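Carboxylic ester hydrolase (Aspergillus niger, PDB 7K4O) hydrolyses ester bonds as a serine esterase of the tannase family, probably cleaving tannins to release 3,4,5-trihydroxybenzoic (gallic) acid. Local coordinates at residues R320-Y325 with T424-R429; Y455-V460 with C515-R520; T84-R89 with D176-Y181. All coordinates share one frame; numbering follows the deposited sequence.

Contact 1 of 3, residues R320-Y325 with T424-R429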
loop_
_atom_site.group_PDB
_atom_site.type_symbol
_atom_site.label_atom_id
_atom_site.label_comp_id
_atom_site.label_asym_id
_atom_site.label_seq_id
_atom_site.Cartn_x
_atom_site.Cartn_y
_atom_site.Cartn_z
ATOM N N ARG A 320 0.034 -24.753 -6.019
ATOM C CA ARG A 320 -0.277 -23.314 -5.838
ATOM C C ARG A 320 1.018 -22.493 -5.796
ATOM O O ARG A 320 1.892 -22.807 -4.973
ATOM C CB ARG A 320 -1.057 -23.073 -4.551
ATOM C CG ARG A 320 -1.482 -21.607 -4.435
ATOM C CD ARG A 320 -2.309 -21.328 -3.201
ATOM N NE ARG A 320 -3.714 -21.676 -3.332
ATOM C CZ ARG A 320 -4.653 -20.910 -3.833
ATOM N NH1 ARG A 320 -4.371 -19.740 -4.383
ATOM N NH2 ARG A 320 -5.915 -21.356 -3.810
ATOM N N VAL A 321 1.058 -21.466 -6.612
ATOM C CA VAL A 321 2.183 -20.495 -6.669
ATOM C C VAL A 321 1.849 -19.245 -5.843
ATOM O O VAL A 321 2.764 -18.753 -5.141
ATOM C CB VAL A 321 2.504 -20.109 -8.110
ATOM C CG1 VAL A 321 3.793 -19.308 -8.142
ATOM C CG2 VAL A 321 2.592 -21.344 -9.029
ATOM N N TYR A 322 0.645 -18.718 -5.977
ATOM C CA TYR A 322 0.262 -17.504 -5.225
ATOM C C TYR A 322 -1.256 -17.534 -5.027
ATOM O O TYR A 322 -1.904 -18.550 -5.283
ATOM C CB TYR A 322 0.814 -16.251 -5.918
ATOM C CG TYR A 322 1.010 -15.044 -4.999
ATOM C CD1 TYR A 322 1.606 -15.200 -3.765
ATOM C CD2 TYR A 322 0.568 -13.781 -5.364
ATOM C CE1 TYR A 322 1.743 -14.119 -2.891
ATOM C CE2 TYR A 322 0.768 -12.676 -4.530
ATOM C CZ TYR A 322 1.366 -12.863 -3.300
ATOM O OH TYR A 322 1.478 -11.769 -2.452
ATOM N N PHE A 323 -1.807 -16.414 -4.613
ATOM C CA PHE A 323 -3.253 -16.192 -4.381
ATOM C C PHE A 323 -3.609 -14.912 -5.061
ATOM O O PHE A 323 -2.751 -14.126 -5.492
ATOM C CB PHE A 323 -3.592 -16.258 -2.891
ATOM C CG PHE A 323 -2.572 -15.572 -2.006
ATOM C CD1 PHE A 323 -2.527 -14.199 -1.975
ATOM C CD2 PHE A 323 -1.667 -16.298 -1.276
ATOM C CE1 PHE A 323 -1.545 -13.561 -1.240
ATOM C CE2 PHE A 323 -0.730 -15.660 -0.481
ATOM C CZ PHE A 323 -0.673 -14.297 -0.494
ATOM N N SER A 324 -4.901 -14.726 -5.214
ATOM C CA SER A 324 -5.444 -13.591 -5.957
ATOM C C SER A 324 -6.337 -12.758 -5.033
ATOM O O SER A 324 -6.414 -13.042 -3.813
ATOM C CB SER A 324 -6.188 -14.078 -7.194
ATOM O OG SER A 324 -6.479 -13.010 -8.059
ATOM N N TYR A 325 -6.933 -11.752 -5.629
ATOM C CA TYR A 325 -7.838 -10.797 -4.948
ATOM C C TYR A 325 -9.022 -11.553 -4.366
ATOM O O TYR A 325 -9.440 -12.627 -4.882
ATOM C CB TYR A 325 -8.289 -9.718 -5.914
ATOM C CG TYR A 325 -7.168 -9.177 -6.745
ATOM C CD1 TYR A 325 -6.217 -8.313 -6.208
ATOM C CD2 TYR A 325 -6.991 -9.560 -8.055
ATOM C CE1 TYR A 325 -5.153 -7.848 -6.955
ATOM C CE2 TYR A 325 -5.921 -9.115 -8.806
ATOM C CZ TYR A 325 -5.002 -8.232 -8.268
ATOM O OH TYR A 325 -3.987 -7.762 -9.056
ATOM N N THR A 424 -5.817 -8.769 -0.734
ATOM C CA THR A 424 -5.904 -8.604 0.730
ATOM C C THR A 424 -5.110 -9.673 1.461
ATOM O O THR A 424 -4.489 -9.368 2.510
ATOM C CB THR A 424 -7.378 -8.584 1.182
ATOM O OG1 THR A 424 -8.118 -7.767 0.275
ATOM C CG2 THR A 424 -7.478 -8.078 2.609
ATOM N N ALA A 425 -5.143 -10.930 0.991
ATOM C CA ALA A 425 -4.432 -12.023 1.651
ATOM C C ALA A 425 -2.914 -11.777 1.689
ATOM O O ALA A 425 -2.250 -12.429 2.490
ATOM C CB ALA A 425 -4.815 -13.330 0.988
ATOM N N ALA A 426 -2.389 -10.911 0.841
ATOM C CA ALA A 426 -0.934 -10.607 0.832
ATOM C C ALA A 426 -0.541 -10.005 2.189
ATOM O O ALA A 426 0.595 -10.282 2.632
ATOM C CB ALA A 426 -0.541 -9.708 -0.257
ATOM N N SER A 427 -1.439 -9.234 2.793
ATOM C CA SER A 427 -1.126 -8.580 4.099
ATOM C C SER A 427 -1.214 -9.591 5.216
ATOM O O SER A 427 -0.340 -9.597 6.101
ATOM C CB SER A 427 -2.007 -7.366 4.331
ATOM O OG SER A 427 -1.658 -6.295 3.472
ATOM N N ILE A 428 -2.263 -10.435 5.259
ATOM C CA ILE A 428 -2.339 -11.482 6.295
ATOM C C ILE A 428 -1.078 -12.325 6.240
ATOM O O ILE A 428 -0.507 -12.677 7.288
ATOM C CB ILE A 428 -3.617 -12.340 6.106
ATOM C CG1 ILE A 428 -4.887 -11.649 6.610
ATOM C CG2 ILE A 428 -3.427 -13.629 6.846
ATOM C CD1 ILE A 428 -5.323 -10.478 5.853
ATOM N N ARG A 429 -0.646 -12.703 5.039
ATOM C CA ARG A 429 0.512 -13.601 4.948
ATOM C C ARG A 429 1.742 -13.024 5.657
ATOM O O ARG A 429 2.476 -13.750 6.309
ATOM C CB ARG A 429 0.843 -13.951 3.497
ATOM C CG ARG A 429 1.921 -15.036 3.467
ATOM C CD ARG A 429 2.219 -15.459 2.028
ATOM N NE ARG A 429 3.171 -16.535 1.986
ATOM C CZ ARG A 429 2.861 -17.847 1.989
ATOM N NH1 ARG A 429 1.599 -18.250 1.987
ATOM N NH2 ARG A 429 3.820 -18.755 1.953
HETATM O O HOH W 1 -6.805 -11.855 -1.270
#
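Phe323 packs against Ala425, Ala426 and Arg429 in a buried, mainly apolar contact that sets an irregular loop, 320-325, on the N-terminal part of helix 425-438. The ring is contacted on both faces. Over one of them stands the methyl of Ala425, with CB 4.2 Å from the Phe323 ring centroid and 26° off the ring normal, which qualifies as a CH-pi contact. On the opposite face lies the ring of Tyr322, whose CE1 is offset toward the rim. At the edge, near the ring plane, Arg429 CD meets Phe323 CE2 at 3.9 Å; the arginine runs extended past the ring. Its guanidinium is hydrogen-bonded by the C-terminal region, NE to Val553 O and NH1 to Tyr544 O. With chi1 at 41°, CG of Phe323 is tucked between the backbone N and the carbonyl carbon, and CE1 comes within 3.5 Å of Ala426 N.

Tyr322 touches the helix through its hydroxyl, OH lying 3.6 Å from Ala426 CB. That OH is bonded to Arg214 NH1, which also bonds Ala426 O, so one arginine ties both segments. A water makes a second polar link, donating to Ser324 O (2.8 Å) and accepting from Ala425 N (3.0 Å). Loop 320-325 belongs to the long insertion between strands 205-209 and 410-416, consistent with the lid of an alpha/beta-hydrolase resting on a helix of its core.

Contact 2 of 3, residues Y455-V460 with C515-R520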
loop_
_atom_site.group_PDB
_atom_site.type_symbol
_atom_site.label_atom_id
_atom_site.label_comp_id
_atom_site.label_asym_id
_atom_site.label_seq_id
_atom_site.Cartn_x
_atom_site.Cartn_y
_atom_site.Cartn_z
ATOM N N TYR A 455 2.218 -4.975 16.532
ATOM C CA TYR A 455 1.985 -4.990 15.065
ATOM C C TYR A 455 0.579 -5.547 14.844
ATOM O O TYR A 455 0.362 -6.731 15.016
ATOM C CB TYR A 455 3.047 -5.819 14.324
ATOM C CG TYR A 455 2.760 -6.143 12.872
ATOM C CD1 TYR A 455 1.825 -5.426 12.119
ATOM C CD2 TYR A 455 3.470 -7.157 12.223
ATOM C CE1 TYR A 455 1.558 -5.759 10.781
ATOM C CE2 TYR A 455 3.235 -7.472 10.886
ATOM C CZ TYR A 455 2.240 -6.807 10.183
ATOM O OH TYR A 455 1.968 -7.139 8.892
ATOM N N ARG A 456 -0.351 -4.658 14.559
ATOM C CA ARG A 456 -1.780 -4.956 14.412
ATOM C C ARG A 456 -2.193 -4.721 12.973
ATOM O O ARG A 456 -1.769 -3.756 12.338
ATOM C CB ARG A 456 -2.600 -4.140 15.428
ATOM C CG ARG A 456 -2.209 -4.450 16.862
ATOM C CD ARG A 456 -2.888 -3.561 17.914
ATOM N NE ARG A 456 -4.273 -3.953 18.021
ATOM C CZ ARG A 456 -4.726 -4.995 18.719
ATOM N NH1 ARG A 456 -3.918 -5.758 19.435
ATOM N NH2 ARG A 456 -6.024 -5.232 18.730
ATOM N N LEU A 457 -3.044 -5.627 12.491
ATOM C CA LEU A 457 -3.494 -5.696 11.101
ATOM C C LEU A 457 -5.024 -5.659 11.057
ATOM O O LEU A 457 -5.679 -6.417 11.824
ATOM C CB LEU A 457 -2.968 -7.005 10.495
ATOM C CG LEU A 457 -3.528 -7.367 9.128
ATOM C CD1 LEU A 457 -3.153 -6.348 8.050
ATOM C CD2 LEU A 457 -3.042 -8.763 8.760
ATOM N N TYR A 458 -5.557 -4.862 10.165
ATOM C CA TYR A 458 -7.011 -4.622 10.064
ATOM C C TYR A 458 -7.429 -4.673 8.601
ATOM O O TYR A 458 -6.860 -3.947 7.781
ATOM C CB TYR A 458 -7.393 -3.271 10.686
ATOM C CG TYR A 458 -6.882 -3.026 12.077
ATOM C CD1 TYR A 458 -5.611 -2.513 12.252
ATOM C CD2 TYR A 458 -7.662 -3.235 13.211
ATOM C CE1 TYR A 458 -5.097 -2.236 13.503
ATOM C CE2 TYR A 458 -7.152 -2.957 14.471
ATOM C CZ TYR A 458 -5.876 -2.446 14.622
ATOM O OH TYR A 458 -5.313 -2.167 15.859
ATOM N N THR A 459 -8.439 -5.472 8.251
ATOM C CA THR A 459 -9.028 -5.349 6.903
ATOM C C THR A 459 -10.163 -4.336 6.915
ATOM O O THR A 459 -10.776 -4.080 8.004
ATOM C CB THR A 459 -9.433 -6.711 6.302
ATOM O OG1 THR A 459 -10.638 -7.206 6.895
ATOM C CG2 THR A 459 -8.323 -7.745 6.423
ATOM N N VAL A 460 -10.416 -3.726 5.774
ATOM C CA VAL A 460 -11.426 -2.636 5.684
ATOM C C VAL A 460 -12.589 -3.151 4.832
ATOM O O VAL A 460 -12.471 -3.250 3.595
ATOM C CB VAL A 460 -10.835 -1.344 5.112
ATOM C CG1 VAL A 460 -11.833 -0.201 5.230
ATOM C CG2 VAL A 460 -9.507 -1.002 5.810
ATOM N N CYS A 515 -12.077 -4.694 13.315
ATOM C CA CYS A 515 -11.507 -5.817 14.086
ATOM C C CYS A 515 -10.032 -6.031 13.709
ATOM O O CYS A 515 -9.682 -5.874 12.515
ATOM C CB CYS A 515 -12.273 -7.118 13.822
ATOM S SG CYS A 515 -14.000 -7.003 14.376
ATOM N N ALA A 516 -9.224 -6.336 14.702
ATOM C CA ALA A 516 -7.795 -6.673 14.573
ATOM C C ALA A 516 -7.689 -8.152 14.269
ATOM O O ALA A 516 -8.219 -8.986 15.029
ATOM C CB ALA A 516 -7.036 -6.363 15.833
ATOM N N TRP A 517 -6.988 -8.460 13.191
ATOM C CA TRP A 517 -6.595 -9.842 12.848
ATOM C C TRP A 517 -6.036 -10.503 14.083
ATOM O O TRP A 517 -5.264 -9.905 14.825
ATOM C CB TRP A 517 -5.543 -9.809 11.707
ATOM C CG TRP A 517 -5.130 -11.173 11.256
ATOM C CD1 TRP A 517 -4.035 -11.874 11.633
ATOM C CD2 TRP A 517 -5.908 -12.060 10.424
ATOM N NE1 TRP A 517 -4.064 -13.132 11.076
ATOM C CE2 TRP A 517 -5.212 -13.272 10.357
ATOM C CE3 TRP A 517 -7.159 -11.956 9.804
ATOM C CZ2 TRP A 517 -5.710 -14.379 9.665
ATOM C CZ3 TRP A 517 -7.635 -13.036 9.079
ATOM C CH2 TRP A 517 -6.926 -14.230 9.047
ATOM N N PRO A 518 -6.314 -11.790 14.375
ATOM C CA PRO A 518 -7.112 -12.710 13.544
ATOM C C PRO A 518 -8.612 -12.795 13.838
ATOM O O PRO A 518 -9.272 -13.692 13.302
ATOM C CB PRO A 518 -6.479 -14.054 13.916
ATOM C CG PRO A 518 -6.139 -13.908 15.373
ATOM C CD PRO A 518 -5.700 -12.466 15.506
ATOM N N LEU A 519 -9.129 -11.827 14.588
ATOM C CA LEU A 519 -10.583 -11.726 14.797
ATOM C C LEU A 519 -11.216 -11.214 13.509
ATOM O O LEU A 519 -10.578 -10.482 12.709
ATOM C CB LEU A 519 -10.861 -10.794 15.991
ATOM C CG LEU A 519 -10.226 -11.230 17.315
ATOM C CD1 LEU A 519 -10.469 -10.167 18.380
ATOM C CD2 LEU A 519 -10.782 -12.577 17.770
ATOM N N ARG A 520 -12.486 -11.564 13.292
ATOM C CA ARG A 520 -13.279 -11.070 12.147
ATOM C C ARG A 520 -14.559 -10.401 12.651
ATOM O O ARG A 520 -15.043 -10.773 13.736
ATOM C CB ARG A 520 -13.725 -12.203 11.207
ATOM C CG ARG A 520 -12.675 -13.183 10.740
ATOM C CD ARG A 520 -11.462 -12.552 10.108
ATOM N NE ARG A 520 -11.739 -11.692 8.983
ATOM C CZ ARG A 520 -11.259 -10.435 8.866
ATOM N NH1 ARG A 520 -10.514 -9.895 9.831
ATOM N NH2 ARG A 520 -11.527 -9.747 7.795
HETATM O O HOH W 2 -3.805 -7.605 14.394
HETATM O O HOH W 3 -10.040 -7.045 10.077
#
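Leu457 and Trp517 lie side by side and point the same way, their CB atoms 4.0 Å apart, while Thr459 and Arg520 cross at about a right angle. These two orientations organise the contact between strand 455-460 and the irregular segment 515-520. CG of Trp517 stands trans to its own backbone N (chi1 -178°), which aligns the indole with the leucine and directs it toward Ile428 of helix 425-438; its NE1 bonds Glu432. Pro518, which follows through a cis peptide, lays its CB over one face of the indole. The backbones are also joined directly: Trp517 N donates to Leu457 O over 2.8 Å.

Arg520 is folded at chi2 and chi3, and the fold returns its guanidinium to the strand. NH2 reaches Thr459 OG1 at 2.8 Å, with the oxygen only 4° out of the guanidinium plane. OG1 is also bonded to Asp417, and Arg520 NE makes a salt bridge to Asp267, so both partners are fixed from outside. A water joins Thr459 N (2.9 Å), Cys515 O (2.7 Å) and Arg520 NH1 into one network.

Ala516 CB touches both Tyr458 CE2 (3.7 Å) and Arg456 NH2 (3.3 Å). The tyrosine hydroxyl is bonded to Pro495 O, and Arg456 NH1 and NH2 to Asn452 O and Thr496 O. Cys515 is pinned by its disulfide to Cys532. The arrangement is that of an irregular chain running alongside the outermost strand of the central sheet in an alpha/beta-hydrolase fold.

Contact 3 of 3, residues T84-R89 with D176-Y181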
loop_
_atom_site.group_PDB
_atom_site.type_symbol
_atom_site.label_atom_id
_atom_site.label_comp_id
_atom_site.label_asym_id
_atom_site.label_seq_id
_atom_site.Cartn_x
_atom_site.Cartn_y
_atom_site.Cartn_z
ATOM N N THR A 84 4.411 27.511 17.316
ATOM C CA THR A 84 3.392 27.333 18.375
ATOM C C THR A 84 2.560 26.089 18.095
ATOM O O THR A 84 1.909 25.636 19.003
ATOM C CB THR A 84 2.554 28.606 18.586
ATOM O OG1 THR A 84 1.942 28.993 17.353
ATOM C CG2 THR A 84 3.411 29.711 19.154
ATOM N N ASP A 85 2.626 25.521 16.887
ATOM C CA ASP A 85 1.847 24.325 16.527
ATOM C C ASP A 85 2.715 23.043 16.492
ATOM O O ASP A 85 2.132 21.980 16.433
ATOM C CB ASP A 85 1.279 24.490 15.121
ATOM C CG ASP A 85 0.188 25.569 15.010
ATOM O OD1 ASP A 85 -0.543 25.745 16.012
ATOM O OD2 ASP A 85 0.060 26.181 13.886
ATOM N N PHE A 86 4.012 23.187 16.572
ATOM C CA PHE A 86 4.939 22.018 16.525
ATOM C C PHE A 86 4.807 21.225 17.826
ATOM O O PHE A 86 4.779 21.818 18.952
ATOM C CB PHE A 86 6.358 22.496 16.364
ATOM C CG PHE A 86 7.361 21.371 16.370
ATOM C CD1 PHE A 86 7.354 20.379 15.389
ATOM C CD2 PHE A 86 8.280 21.250 17.391
ATOM C CE1 PHE A 86 8.286 19.353 15.441
ATOM C CE2 PHE A 86 9.237 20.250 17.417
ATOM C CZ PHE A 86 9.234 19.292 16.440
ATOM N N GLN A 87 4.682 19.918 17.708
ATOM C CA GLN A 87 4.413 19.018 18.866
ATOM C C GLN A 87 5.452 17.897 18.944
ATOM O O GLN A 87 5.069 16.773 19.365
ATOM C CB GLN A 87 2.984 18.491 18.775
ATOM C CG GLN A 87 2.021 19.655 18.948
ATOM C CD GLN A 87 0.601 19.348 19.323
ATOM O OE1 GLN A 87 -0.019 18.413 18.877
ATOM N NE2 GLN A 87 0.045 20.239 20.123
ATOM N N ASN A 88 6.687 18.156 18.585
ATOM C CA ASN A 88 7.793 17.204 18.800
ATOM C C ASN A 88 7.478 15.927 17.994
ATOM O O ASN A 88 7.713 14.806 18.487
ATOM C CB ASN A 88 8.078 16.883 20.282
ATOM C CG ASN A 88 8.677 18.055 21.026
ATOM O OD1 ASN A 88 8.786 19.154 20.472
ATOM N ND2 ASN A 88 9.231 17.778 22.201
ATOM N N ARG A 89 7.075 16.111 16.727
ATOM C CA ARG A 89 6.759 14.985 15.842
ATOM C C ARG A 89 7.455 15.191 14.504
ATOM O O ARG A 89 7.549 16.324 14.014
ATOM C CB ARG A 89 5.248 14.813 15.679
ATOM C CG ARG A 89 4.538 14.463 16.987
ATOM C CD ARG A 89 3.004 14.411 16.827
ATOM N NE ARG A 89 2.400 14.157 18.133
ATOM C CZ ARG A 89 1.409 14.850 18.671
ATOM N NH1 ARG A 89 0.818 15.811 17.986
ATOM N NH2 ARG A 89 1.052 14.595 19.933
ATOM N N ASP A 176 15.349 15.907 24.561
ATOM C CA ASP A 176 13.935 16.056 24.169
ATOM C C ASP A 176 13.543 14.948 23.184
ATOM O O ASP A 176 14.254 14.765 22.144
ATOM C CB ASP A 176 13.669 17.408 23.532
ATOM C CG ASP A 176 13.661 18.616 24.451
ATOM O OD1 ASP A 176 13.372 18.446 25.656
ATOM O OD2 ASP A 176 13.882 19.720 23.930
ATOM N N LYS A 177 12.502 14.218 23.496
ATOM C CA LYS A 177 12.034 13.096 22.642
ATOM C C LYS A 177 11.381 13.667 21.361
ATOM O O LYS A 177 10.422 14.464 21.411
ATOM C CB LYS A 177 11.024 12.252 23.373
ATOM C CG LYS A 177 10.420 11.093 22.605
ATOM C CD LYS A 177 11.332 10.046 22.131
ATOM C CE LYS A 177 10.646 8.767 21.619
ATOM N NZ LYS A 177 11.459 8.097 20.536
ATOM N N LEU A 178 11.820 13.159 20.203
ATOM C CA LEU A 178 11.145 13.445 18.902
ATOM C C LEU A 178 10.392 12.174 18.515
ATOM O O LEU A 178 11.023 11.139 18.241
ATOM C CB LEU A 178 12.180 13.824 17.847
ATOM C CG LEU A 178 11.584 14.057 16.450
ATOM C CD1 LEU A 178 10.627 15.251 16.420
ATOM C CD2 LEU A 178 12.717 14.248 15.479
ATOM N N TYR A 179 9.089 12.212 18.532
ATOM C CA TYR A 179 8.270 11.063 18.094
ATOM C C TYR A 179 8.233 11.050 16.570
ATOM O O TYR A 179 7.806 12.032 15.936
ATOM C CB TYR A 179 6.868 11.123 18.672
ATOM C CG TYR A 179 6.812 10.889 20.169
ATOM C CD1 TYR A 179 6.949 9.605 20.657
ATOM C CD2 TYR A 179 6.714 11.932 21.061
ATOM C CE1 TYR A 179 6.866 9.343 22.015
ATOM C CE2 TYR A 179 6.627 11.675 22.440
ATOM C CZ TYR A 179 6.737 10.387 22.898
ATOM O OH TYR A 179 6.652 10.019 24.229
ATOM N N ALA A 180 8.670 9.955 15.973
ATOM C CA ALA A 180 8.841 9.877 14.509
ATOM C C ALA A 180 7.903 8.803 13.969
ATOM O O ALA A 180 7.830 7.679 14.522
ATOM C CB ALA A 180 10.299 9.586 14.183
ATOM N N TYR A 181 7.234 9.150 12.875
ATOM C CA TYR A 181 6.169 8.327 12.277
ATOM C C TYR A 181 6.379 8.222 10.770
ATOM O O TYR A 181 7.071 9.035 10.166
ATOM C CB TYR A 181 4.819 8.966 12.580
ATOM C CG TYR A 181 4.521 9.137 14.052
ATOM C CD1 TYR A 181 4.089 8.060 14.783
ATOM C CD2 TYR A 181 4.696 10.348 14.708
ATOM C CE1 TYR A 181 3.811 8.161 16.136
ATOM C CE2 TYR A 181 4.419 10.460 16.060
ATOM C CZ TYR A 181 3.933 9.382 16.758
ATOM O OH TYR A 181 3.627 9.507 18.084
HETATM O O HOH W 4 8.925 15.144 23.561
#
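Arg89 meets Tyr179 and Tyr181 where strand 89-93 begins alongside strand 179-185. Its CA lies 3.1 Å from Tyr179 O, a CA-H...O contact, and CB is 3.8 Å from the same oxygen. CG then passes the edge of the Tyr181 ring, near its plane, at 4.1 Å from CE2. From there to NE the chain is extended, crossing the tyrosine at a slant, with guanidinium and ring planes 57° apart. At the tip, NE forms a salt bridge with Glu490 OE2, which also bonds Tyr181 OH; NH1 bonds Tyr113 O and, weakly, Gln87 OE1. One carboxylate thus couples the polar ends of residues on adjacent strands.

The backbones are parallel here. Tyr179 N donates to Asn88 O over 2.9 Å. A chi1 of 177° swings the Leu178 side chain so that CD1 lies against this peptide, 3.6 Å from Asn88 C, and against the edge of the Phe86 ring, which stacks with Tyr170. A water accepts from Asn88 ND2 (3.0 Å) and donates to Lys177 O (2.7 Å), close to Asp176, whose OD2 is a zinc ligand.

The chemistry thus differs along the contact: where Arg89 and Tyr181 share Glu490, the carboxylate probably offsets the arginine's charge, whereas near Asn88 and Asp176 a water bridges the segments and a zinc ion is bound.

In the fold
Contacts 1 and 2 adjoin, with centres 16 Å apart: on helix 425-438, which carries the loop of contact 1, Ile428 CA lies 3.7 Å from Leu457 CD2 of the edge strand, and Ile428 CG2 3.7 Å from Trp517 CZ2 of 515-520. Contact 3 shares the central sheet with contact 2 but is about 28 Å away between centres, and about 37 Å from contact 1, across the middle of the chain. The bound 3,4,5-trihydroxybenzoic acid is about 10 Å from the side chain of Tyr322 in contact 1. Strand 179-185, which starts in contact 3, leads to Ser186, and strand 455-460 of contact 2 precedes His465; both residues line that ligand pocket, consistent with a serine-hydrolase active site.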